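Local coordinates for methionine-binding lipoprotein MetQ (PDB 4GOT) that probably binds methionine as the solute-binding lipoprotein of the ABC importer MetNPQ and delivers it to the membrane permease, and also takes part in methionine sulfoxide transport, at residues K14-E19 and H85-G90; K77-G82 and V210-E215; G128-D133 and K147-N152. All blocks are in the same frame, centred on the assembly; numbering follows the deposited sequence. Where two conformers were deposited one is given.

Contact 1: residues K14-E19 and H85-G90. With MSE (selenomethionine), chain B.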
loop_
_atom_site.group_PDB
_atom_site.type_symbol
_atom_site.label_atom_id
_atom_site.label_comp_id
_atom_site.label_asym_id
_atom_site.label_seq_id
_atom_site.Cartn_x
_atom_site.Cartn_y
_atom_site.Cartn_z
ATOM N N LYS A 14 3.318 -5.647 -8.766
ATOM C CA LYS A 14 2.754 -6.693 -9.622
ATOM C C LYS A 14 1.263 -6.841 -9.575
ATOM O O LYS A 14 0.628 -6.992 -10.630
ATOM C CB LYS A 14 3.338 -8.065 -9.300
ATOM C CG LYS A 14 3.027 -9.098 -10.386
ATOM C CD LYS A 14 4.048 -10.214 -10.323
ATOM C CE LYS A 14 3.679 -11.445 -11.147
ATOM N NZ LYS A 14 4.160 -12.650 -10.395
ATOM N N THR A 15 0.728 -6.805 -8.355
ATOM C CA THR A 15 -0.696 -6.960 -8.104
ATOM C C THR A 15 -1.139 -6.202 -6.814
ATOM O O THR A 15 -0.501 -6.288 -5.770
ATOM C CB THR A 15 -1.115 -8.474 -8.110
ATOM O OG1 THR A 15 -2.526 -8.587 -7.917
ATOM C CG2 THR A 15 -0.352 -9.297 -7.043
ATOM N N PRO A 16 -2.249 -5.466 -6.896
ATOM C CA PRO A 16 -3.128 -5.380 -8.090
ATOM C C PRO A 16 -2.708 -4.361 -9.148
ATOM O O PRO A 16 -3.344 -4.300 -10.210
ATOM C CB PRO A 16 -4.451 -4.890 -7.496
ATOM C CG PRO A 16 -4.044 -4.087 -6.315
ATOM C CD PRO A 16 -2.859 -4.794 -5.720
ATOM N N HIS A 17 -1.678 -3.557 -8.854
ATOM C CA HIS A 17 -1.454 -2.323 -9.580
ATOM C C HIS A 17 -1.099 -2.592 -11.075
ATOM O O HIS A 17 -1.717 -1.971 -11.987
ATOM C CB HIS A 17 -0.378 -1.441 -8.907
ATOM C CG HIS A 17 -0.608 -1.176 -7.462
ATOM N ND1 HIS A 17 -0.591 -2.175 -6.519
ATOM C CD2 HIS A 17 -0.782 -0.015 -6.773
ATOM C CE1 HIS A 17 -0.873 -1.660 -5.329
ATOM N NE2 HIS A 17 -0.949 -0.343 -5.442
ATOM N N ALA A 18 -0.166 -3.500 -11.357
ATOM C CA ALA A 18 0.179 -3.794 -12.782
ATOM C C ALA A 18 -1.019 -4.464 -13.526
ATOM O O ALA A 18 -1.233 -4.220 -14.689
ATOM C CB ALA A 18 1.439 -4.657 -12.938
ATOM N N GLU A 19 -1.808 -5.275 -12.841
ATOM C CA GLU A 19 -3.035 -5.858 -13.426
ATOM C C GLU A 19 -4.135 -4.798 -13.765
ATOM O O GLU A 19 -4.826 -4.893 -14.803
ATOM C CB GLU A 19 -3.635 -6.893 -12.477
ATOM C CG GLU A 19 -2.689 -8.018 -12.095
ATOM C CD GLU A 19 -3.384 -9.170 -11.355
ATOM O OE1 GLU A 19 -4.486 -8.962 -10.770
ATOM O OE2 GLU A 19 -2.813 -10.286 -11.340
ATOM N N HIS A 85 -7.385 3.695 -5.531
ATOM C CA HIS A 85 -7.850 2.532 -4.777
ATOM C C HIS A 85 -7.235 2.487 -3.356
ATOM O O HIS A 85 -6.141 2.993 -3.088
ATOM C CB HIS A 85 -7.579 1.211 -5.546
ATOM C CG HIS A 85 -6.206 0.640 -5.364
ATOM N ND1 HIS A 85 -5.252 0.641 -6.368
ATOM C CD2 HIS A 85 -5.642 -0.018 -4.324
ATOM C CE1 HIS A 85 -4.155 0.060 -5.934
ATOM N NE2 HIS A 85 -4.366 -0.357 -4.701
ATOM N N LEU A 86 -7.964 1.818 -2.482
ATOM C CA LEU A 86 -7.575 1.516 -1.107
ATOM C C LEU A 86 -7.344 -0.024 -0.923
ATOM O O LEU A 86 -8.083 -0.882 -1.480
ATOM C CB LEU A 86 -8.705 2.040 -0.156
ATOM C CG LEU A 86 -8.494 1.907 1.376
ATOM C CD1 LEU A 86 -7.213 2.607 1.836
ATOM C CD2 LEU A 86 -9.716 2.382 2.187
ATOM N N GLU A 87 -6.335 -0.369 -0.120
ATOM C CA GLU A 87 -6.077 -1.760 0.290
ATOM C C GLU A 87 -6.117 -1.857 1.830
ATOM O O GLU A 87 -5.107 -1.665 2.479
ATOM C CB GLU A 87 -4.681 -2.202 -0.181
ATOM C CG GLU A 87 -4.518 -2.334 -1.668
ATOM C CD GLU A 87 -3.058 -2.526 -2.083
ATOM O OE1 GLU A 87 -2.234 -3.077 -1.312
ATOM O OE2 GLU A 87 -2.739 -2.093 -3.205
ATOM N N PRO A 88 -7.293 -2.116 2.431
ATOM C CA PRO A 88 -7.273 -2.307 3.890
ATOM C C PRO A 88 -6.240 -3.380 4.353
ATOM O O PRO A 88 -6.232 -4.528 3.869
ATOM C CB PRO A 88 -8.713 -2.698 4.196
ATOM C CG PRO A 88 -9.492 -1.984 3.151
ATOM C CD PRO A 88 -8.662 -2.110 1.902
ATOM N N PHE A 89 -5.333 -2.921 5.235
ATOM C CA PHE A 89 -4.235 -3.681 5.815
ATOM C C PHE A 89 -4.741 -4.926 6.572
ATOM O O PHE A 89 -5.829 -4.921 7.204
ATOM C CB PHE A 89 -3.521 -2.755 6.820
ATOM C CG PHE A 89 -2.020 -2.890 6.885
ATOM C CD1 PHE A 89 -1.296 -3.692 6.032
ATOM C CD2 PHE A 89 -1.333 -2.094 7.775
ATOM C CE1 PHE A 89 0.081 -3.766 6.103
ATOM C CE2 PHE A 89 0.062 -2.140 7.831
ATOM C CZ PHE A 89 0.774 -2.989 6.988
ATOM N N GLY A 90 -3.948 -5.984 6.490
ATOM C CA GLY A 90 -4.243 -7.243 7.166
ATOM C C GLY A 90 -3.169 -7.712 8.158
ATOM O O GLY A 90 -1.926 -7.476 7.967
HETATM N N MSE B 300 -0.138 -1.120 -1.723
HETATM C CA MSE B 300 0.370 -0.908 -0.335
HETATM C C MSE B 300 -0.776 -0.659 0.701
HETATM O O MSE B 300 -1.597 0.171 0.418
HETATM O OXT MSE B 300 -0.900 -1.209 1.825
HETATM C CB MSE B 300 1.301 0.315 -0.339
HETATM C CG MSE B 300 2.132 0.504 0.891
HETATM SE SE MSE B 300 3.135 2.212 0.890
HETATM C CE MSE B 300 4.647 1.649 -0.448
#

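Contact 2: residues K77-G82 and V210-E215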
loop_
_atom_site.group_PDB
_atom_site.type_symbol
_atom_site.label_atom_id
_atom_site.label_comp_id
_atom_site.label_asym_id
_atom_site.label_seq_id
_atom_site.Cartn_x
_atom_site.Cartn_y
_atom_site.Cartn_z
ATOM N N LYS A 77 11.458 15.369 -6.251
ATOM C CA LYS A 77 10.448 16.426 -6.396
ATOM C C LYS A 77 9.259 15.765 -7.088
ATOM O O LYS A 77 9.152 15.795 -8.324
ATOM C CB LYS A 77 10.988 17.604 -7.230
ATOM C CG LYS A 77 12.345 18.151 -6.812
ATOM C CD LYS A 77 12.284 18.698 -5.401
ATOM C CE LYS A 77 13.630 19.259 -4.959
ATOM N NZ LYS A 77 13.632 19.449 -3.480
ATOM N N LEU A 78 8.431 15.097 -6.291
ATOM C CA LEU A 78 7.334 14.289 -6.786
ATOM C C LEU A 78 6.013 14.892 -6.330
ATOM O O LEU A 78 5.982 15.667 -5.370
ATOM C CB LEU A 78 7.484 12.852 -6.292
ATOM C CG LEU A 78 8.828 12.211 -6.673
ATOM C CD1 LEU A 78 8.893 10.776 -6.178
ATOM C CD2 LEU A 78 9.001 12.305 -8.173
ATOM N N VAL A 79 4.940 14.540 -7.028
ATOM C CA VAL A 79 3.587 15.019 -6.701
ATOM C C VAL A 79 2.579 13.876 -6.867
ATOM O O VAL A 79 2.765 12.964 -7.714
ATOM C CB VAL A 79 3.164 16.240 -7.583
ATOM C CG1 VAL A 79 3.951 17.501 -7.213
ATOM C CG2 VAL A 79 3.312 15.929 -9.073
ATOM N N ASN A 80 1.524 13.923 -6.054
ATOM C CA ASN A 80 0.353 13.052 -6.183
ATOM C C ASN A 80 -0.466 13.525 -7.396
ATOM O O ASN A 80 -0.953 14.649 -7.400
ATOM C CB ASN A 80 -0.457 13.217 -4.904
ATOM C CG ASN A 80 -1.773 12.507 -4.925
ATOM O OD1 ASN A 80 -2.015 11.616 -5.739
ATOM N ND2 ASN A 80 -2.636 12.872 -3.989
ATOM N N ALA A 81 -0.632 12.685 -8.406
ATOM C CA ALA A 81 -1.485 12.990 -9.533
ATOM C C ALA A 81 -2.953 12.615 -9.233
ATOM O O ALA A 81 -3.825 13.043 -9.973
ATOM C CB ALA A 81 -1.023 12.265 -10.791
ATOM N N GLY A 82 -3.214 11.813 -8.191
ATOM C CA GLY A 82 -4.587 11.417 -7.809
ATOM C C GLY A 82 -4.695 9.991 -7.242
ATOM O O GLY A 82 -3.999 9.060 -7.683
ATOM N N VAL A 210 3.780 11.394 -9.973
ATOM C CA VAL A 210 4.520 11.901 -11.124
ATOM C C VAL A 210 5.566 12.894 -10.619
ATOM O O VAL A 210 5.576 13.256 -9.435
ATOM C CB VAL A 210 3.553 12.535 -12.179
ATOM C CG1 VAL A 210 2.535 11.486 -12.702
ATOM C CG2 VAL A 210 2.818 13.763 -11.596
ATOM N N ARG A 211 6.459 13.323 -11.505
ATOM C CA ARG A 211 7.385 14.400 -11.187
ATOM C C ARG A 211 6.661 15.756 -11.117
ATOM O O ARG A 211 5.641 15.965 -11.770
ATOM C CB ARG A 211 8.545 14.431 -12.189
ATOM C CG ARG A 211 9.473 13.240 -12.027
ATOM C CD ARG A 211 10.757 13.370 -12.866
ATOM N NE ARG A 211 10.377 13.402 -14.270
ATOM C CZ ARG A 211 9.934 12.359 -14.968
ATOM N NH1 ARG A 211 9.826 11.161 -14.429
ATOM N NH2 ARG A 211 9.577 12.521 -16.231
ATOM N N LYS A 212 7.171 16.655 -10.280
ATOM C CA LYS A 212 6.541 17.961 -10.055
ATOM C C LYS A 212 6.493 18.678 -11.390
ATOM O O LYS A 212 7.441 18.629 -12.142
ATOM C CB LYS A 212 7.342 18.773 -9.022
ATOM C CG LYS A 212 6.831 20.171 -8.656
ATOM C CD LYS A 212 8.026 21.053 -8.259
ATOM C CE LYS A 212 7.660 22.203 -7.321
ATOM N NZ LYS A 212 7.160 23.394 -8.059
ATOM N N GLY A 213 5.355 19.290 -11.696
ATOM C CA GLY A 213 5.144 19.964 -12.984
ATOM C C GLY A 213 4.488 19.089 -14.052
ATOM O O GLY A 213 4.217 19.577 -15.120
ATOM N N GLU A 214 4.261 17.808 -13.795
ATOM C CA GLU A 214 3.690 16.899 -14.799
ATOM C C GLU A 214 2.252 16.434 -14.516
ATOM O O GLU A 214 1.666 15.705 -15.310
ATOM C CB GLU A 214 4.570 15.663 -14.950
ATOM C CG GLU A 214 5.997 15.921 -15.441
ATOM C CD GLU A 214 6.052 16.503 -16.848
ATOM O OE1 GLU A 214 5.206 16.140 -17.718
ATOM O OE2 GLU A 214 6.952 17.346 -17.091
ATOM N N GLU A 215 1.689 16.851 -13.403
ATOM C CA GLU A 215 0.382 16.348 -12.944
ATOM C C GLU A 215 -0.840 16.748 -13.801
ATOM O O GLU A 215 -1.865 16.060 -13.784
ATOM C CB GLU A 215 0.170 16.695 -11.448
ATOM C CG GLU A 215 0.020 18.156 -11.061
ATOM C CD GLU A 215 1.340 18.841 -10.668
ATOM O OE1 GLU A 215 2.388 18.611 -11.335
ATOM O OE2 GLU A 215 1.319 19.632 -9.681
HETATM O O HOH W 1 -3.689 14.498 -12.383
#

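Contact 3: residues G128-D133 and K147-N152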
loop_
_atom_site.group_PDB
_atom_site.type_symbol
_atom_site.label_atom_id
_atom_site.label_comp_id
_atom_site.label_asym_id
_atom_site.label_seq_id
_atom_site.Cartn_x
_atom_site.Cartn_y
_atom_site.Cartn_z
ATOM N N GLY A 128 -7.573 -3.215 21.072
ATOM C CA GLY A 128 -7.450 -3.117 22.534
ATOM C C GLY A 128 -6.176 -3.731 23.119
ATOM O O GLY A 128 -6.085 -3.928 24.310
ATOM N N LEU A 129 -5.173 -4.030 22.294
ATOM C CA LEU A 129 -3.932 -4.610 22.801
ATOM C C LEU A 129 -2.959 -3.566 23.360
ATOM O O LEU A 129 -2.227 -3.894 24.267
ATOM C CB LEU A 129 -3.215 -5.407 21.709
ATOM C CG LEU A 129 -3.950 -6.573 21.048
ATOM C CD1 LEU A 129 -3.018 -7.208 20.033
ATOM C CD2 LEU A 129 -4.409 -7.579 22.080
ATOM N N ILE A 130 -2.912 -2.355 22.777
ATOM C CA ILE A 130 -2.014 -1.261 23.206
ATOM C C ILE A 130 -2.755 0.071 23.247
ATOM O O ILE A 130 -3.856 0.187 22.708
ATOM C CB ILE A 130 -0.775 -1.104 22.281
ATOM C CG1 ILE A 130 -1.173 -0.682 20.858
ATOM C CG2 ILE A 130 0.042 -2.383 22.273
ATOM C CD1 ILE A 130 0.003 -0.280 19.980
ATOM N N THR A 131 -2.179 1.064 23.920
ATOM C CA THR A 131 -2.661 2.443 23.785
ATOM C C THR A 131 -1.476 3.270 23.261
ATOM O O THR A 131 -0.310 2.994 23.594
ATOM C CB THR A 131 -3.217 3.066 25.075
ATOM O OG1 THR A 131 -2.139 3.262 25.972
ATOM C CG2 THR A 131 -4.285 2.198 25.771
ATOM N N LEU A 132 -1.791 4.231 22.380
ATOM C CA LEU A 132 -0.823 5.162 21.813
ATOM C C LEU A 132 -1.034 6.528 22.455
ATOM O O LEU A 132 -2.164 6.865 22.856
ATOM C CB LEU A 132 -0.970 5.251 20.286
ATOM C CG LEU A 132 -0.513 4.045 19.458
ATOM C CD1 LEU A 132 -1.058 4.194 18.045
ATOM C CD2 LEU A 132 1.007 3.872 19.435
ATOM N N ASP A 133 0.057 7.283 22.606
ATOM C CA ASP A 133 0.010 8.686 23.075
ATOM C C ASP A 133 -0.999 9.536 22.246
ATOM O O ASP A 133 -0.809 9.759 21.053
ATOM C CB ASP A 133 1.424 9.276 22.964
ATOM C CG ASP A 133 1.530 10.705 23.506
ATOM O OD1 ASP A 133 0.555 11.285 24.028
ATOM O OD2 ASP A 133 2.635 11.264 23.412
ATOM N N LYS A 147 1.953 3.892 24.946
ATOM C CA LYS A 147 1.778 4.248 26.358
ATOM C C LYS A 147 1.541 3.010 27.203
ATOM O O LYS A 147 2.202 2.846 28.210
ATOM C CB LYS A 147 0.647 5.254 26.543
ATOM C CG LYS A 147 1.054 6.646 26.120
ATOM C CD LYS A 147 1.849 7.375 27.198
ATOM C CE LYS A 147 2.887 8.307 26.580
ATOM N NZ LYS A 147 2.981 9.584 27.331
ATOM N N LYS A 148 0.597 2.160 26.791
ATOM C CA LYS A 148 0.244 0.943 27.527
ATOM C C LYS A 148 0.396 -0.263 26.628
ATOM O O LYS A 148 0.064 -0.196 25.449
ATOM C CB LYS A 148 -1.188 0.985 28.014
ATOM C CG LYS A 148 -1.507 2.154 28.926
ATOM C CD LYS A 148 -2.645 1.787 29.852
ATOM C CE LYS A 148 -3.131 2.991 30.633
ATOM N NZ LYS A 148 -3.732 2.588 31.943
ATOM N N ASN A 149 0.888 -1.354 27.219
ATOM C CA ASN A 149 1.181 -2.621 26.543
ATOM C C ASN A 149 0.935 -3.768 27.530
ATOM O O ASN A 149 1.880 -4.421 27.955
ATOM C CB ASN A 149 2.659 -2.616 26.075
ATOM C CG ASN A 149 3.031 -3.830 25.246
ATOM O OD1 ASN A 149 2.189 -4.661 24.930
ATOM N ND2 ASN A 149 4.286 -3.926 24.876
ATOM N N PRO A 150 -0.332 -4.011 27.922
ATOM C CA PRO A 150 -0.533 -4.916 29.075
ATOM C C PRO A 150 -0.232 -6.414 28.799
ATOM O O PRO A 150 -0.095 -7.190 29.744
ATOM C CB PRO A 150 -2.000 -4.689 29.453
ATOM C CG PRO A 150 -2.648 -4.179 28.210
ATOM C CD PRO A 150 -1.595 -3.416 27.460
ATOM N N LYS A 151 -0.134 -6.798 27.528
ATOM C CA LYS A 151 0.261 -8.147 27.162
ATOM C C LYS A 151 1.758 -8.207 26.907
ATOM O O LYS A 151 2.256 -9.238 26.482
ATOM C CB LYS A 151 -0.487 -8.648 25.921
ATOM C CG LYS A 151 -1.993 -8.661 26.038
ATOM C CD LYS A 151 -2.639 -9.781 25.234
ATOM C CE LYS A 151 -4.079 -10.027 25.694
ATOM N NZ LYS A 151 -4.456 -11.467 25.586
ATOM N N ASN A 152 2.479 -7.116 27.161
ATOM C CA ASN A 152 3.937 -7.066 26.919
ATOM C C ASN A 152 4.374 -7.679 25.582
ATOM O O ASN A 152 5.268 -8.539 25.493
ATOM C CB ASN A 152 4.674 -7.685 28.092
ATOM C CG ASN A 152 4.464 -6.899 29.352
ATOM O OD1 ASN A 152 3.898 -7.396 30.309
ATOM N ND2 ASN A 152 4.879 -5.640 29.338
HETATM O O HOH W 2 -0.224 -5.470 25.256
#

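Contact 1: residues K14-E19 and H85-G90
His85 turns the edge of its imidazole toward the face of His17, an offset edge-to-face pair with ring centroids 4.7 Å apart and planes at 62°. The atom that reaches the face is His85 CE1, which lies toward the rim of the ring and 3.3 Å from His17 NE2. Glu87, two residues on from His85, can be traced from the backbone to the ligand. Its CB passes 3.9 Å from O of the bound selenomethionine. With CG anti to the carbonyl carbon (chi1 -68°) and the chain extended beyond it, Glu87 CD comes within 3.3 Å of the ligand N. There the branches divide. Glu87 OE1 accepts a hydrogen bond from the ligand N at 2.9 Å, and Glu87 OE2, whose place is less certain, accepts one from His85 NE2 at 2.8 Å. Pro16 CD reaches Glu87 OE2 at 3.7 Å from the opposite direction.

His17 NE2 is hydrogen-bonded to Asn206 OD1, while ND2 of the same amide serves the ligand; an alanine here would probably cost His85 the ring face it meets and leave the Asn206 amide freer to turn away from the ligand. Tyr59 OH pairs with His85 ND1, so both nitrogens of that ring are engaged. A buried carboxylate set against the ligand's amino group, with histidines beside it, implies recognition of the amino end of the amino acid, probably as the charged ammonium.

Contact 2: residues K77-G82 and V210-E215
An antiparallel strand pair in the mixed sheet of one lobe ends here, as strand 206-211 turns away from the start of strand 78-86. Val79 and Val210 form the hydrogen-bonded pair: Val79 N donates to Val210 O at 2.8 Å, and Val210 N donates back to Val79 O at 2.9 Å. Beyond it, Lys212 N reaches Lys77 O at 2.9 Å.

The side chains of Val79 and Val210 share one face of the sheet. Val210 CG1 lies 4.1 Å from Ala81 CB, and Ile220 of helix 218-227 covers both residues. In one conformer Val79 CG1 lies 4.0 Å from Lys212 CB and Val79 CG2 4.0 Å from Glu215 CB, contacts left doubtful by a second conformer. On the reverse face Leu78 CD2 meets Arg211 CG at 4.0 Å; Leu78 also packs on Leu50 and Leu66, and the arginine bends at chi3 (-63°) to send NH1 to the carbonyls of Leu50 and Val55.

A type II turn from Arg211 to Glu214, with Gly213 at positive phi, swings the chain round, and a water joins Ala81 O to Glu215 O. The late strand inserted antiparallel between strands 57-62 and 78-86 is the hallmark of class II periplasmic-type binding proteins.

Contact 3: residues G128-D133 and K147-N152
Thr131 faces two consecutive lysines across a short antiparallel pair, and its hydroxyl sits against the bases of both. Its chi1 of 69° places OG1 between the backbone N and the carbonyl carbon, where Thr131 OG1 rests against the root of Lys148, 3.2 Å from Lys148 CB. From there Lys148 runs out extended, crossing the threonine at a slant and leading its amine away. The hydroxyl also receives a weak, bent hydrogen bond from Lys148 N.

Lys147 takes a different course. Folded at chi2 (-81°) and beyond, it lies alongside Asp133, both side chains pointing the same way. The touch is made by carbon, Lys147 CE standing 4.0 Å from Asp133 CB. The charged ends, Asp133 OD2 and Lys147 NZ, are 4.3 Å apart, too far for a salt bridge, although the opposite charges probably still attract; Asp133 OD1 is taken by the backbone N of Lys135.

Ile130 and Leu132 turn instead toward helix 117-126 and Ile146, with Ile130 on Leu124 and Leu132 on Leu121. Past the strand pair, Leu129 O lies 3.3 Å from Pro150 CD. One water donates to both Leu129 O and Asn149 OD1 and accepts from Lys151 N, bridging the two segments where the type I turn from Asn149 to Asn152 begins. Asn149 OD1 also accepts from Leu153 N.

In the backbone, Thr131 N bonds to Lys148 O at 3.0 Å, whereas Thr131 O takes Lys147 N at 2.8 Å and Lys148 N only weakly, at 3.4 Å. Two residues set against one in this way make a classic beta bulge, here in a two-stranded antiparallel sheet lying over a helix.

In the fold
Contacts 1 and 2 lie at the two ends of strand 78-86, their centres 21 Å apart, and both reach the sheet in which this strand neighbours 206-211. Contact 1 holds His17 and Glu87 of the selenomethionine pocket, and its 85-90 segment leads from that sheet into strand 90-92 of the second one, crossing between the lobes. Contact 2 is farther off, the Leu78 side chain about 12 Å from the ligand. Contact 3 belongs to the other lobe: its centre is 30 Å from that of contact 1, with nearest atoms about 12 Å apart, and 38 Å from that of contact 2. In sequence it falls between the two segments of contact 2.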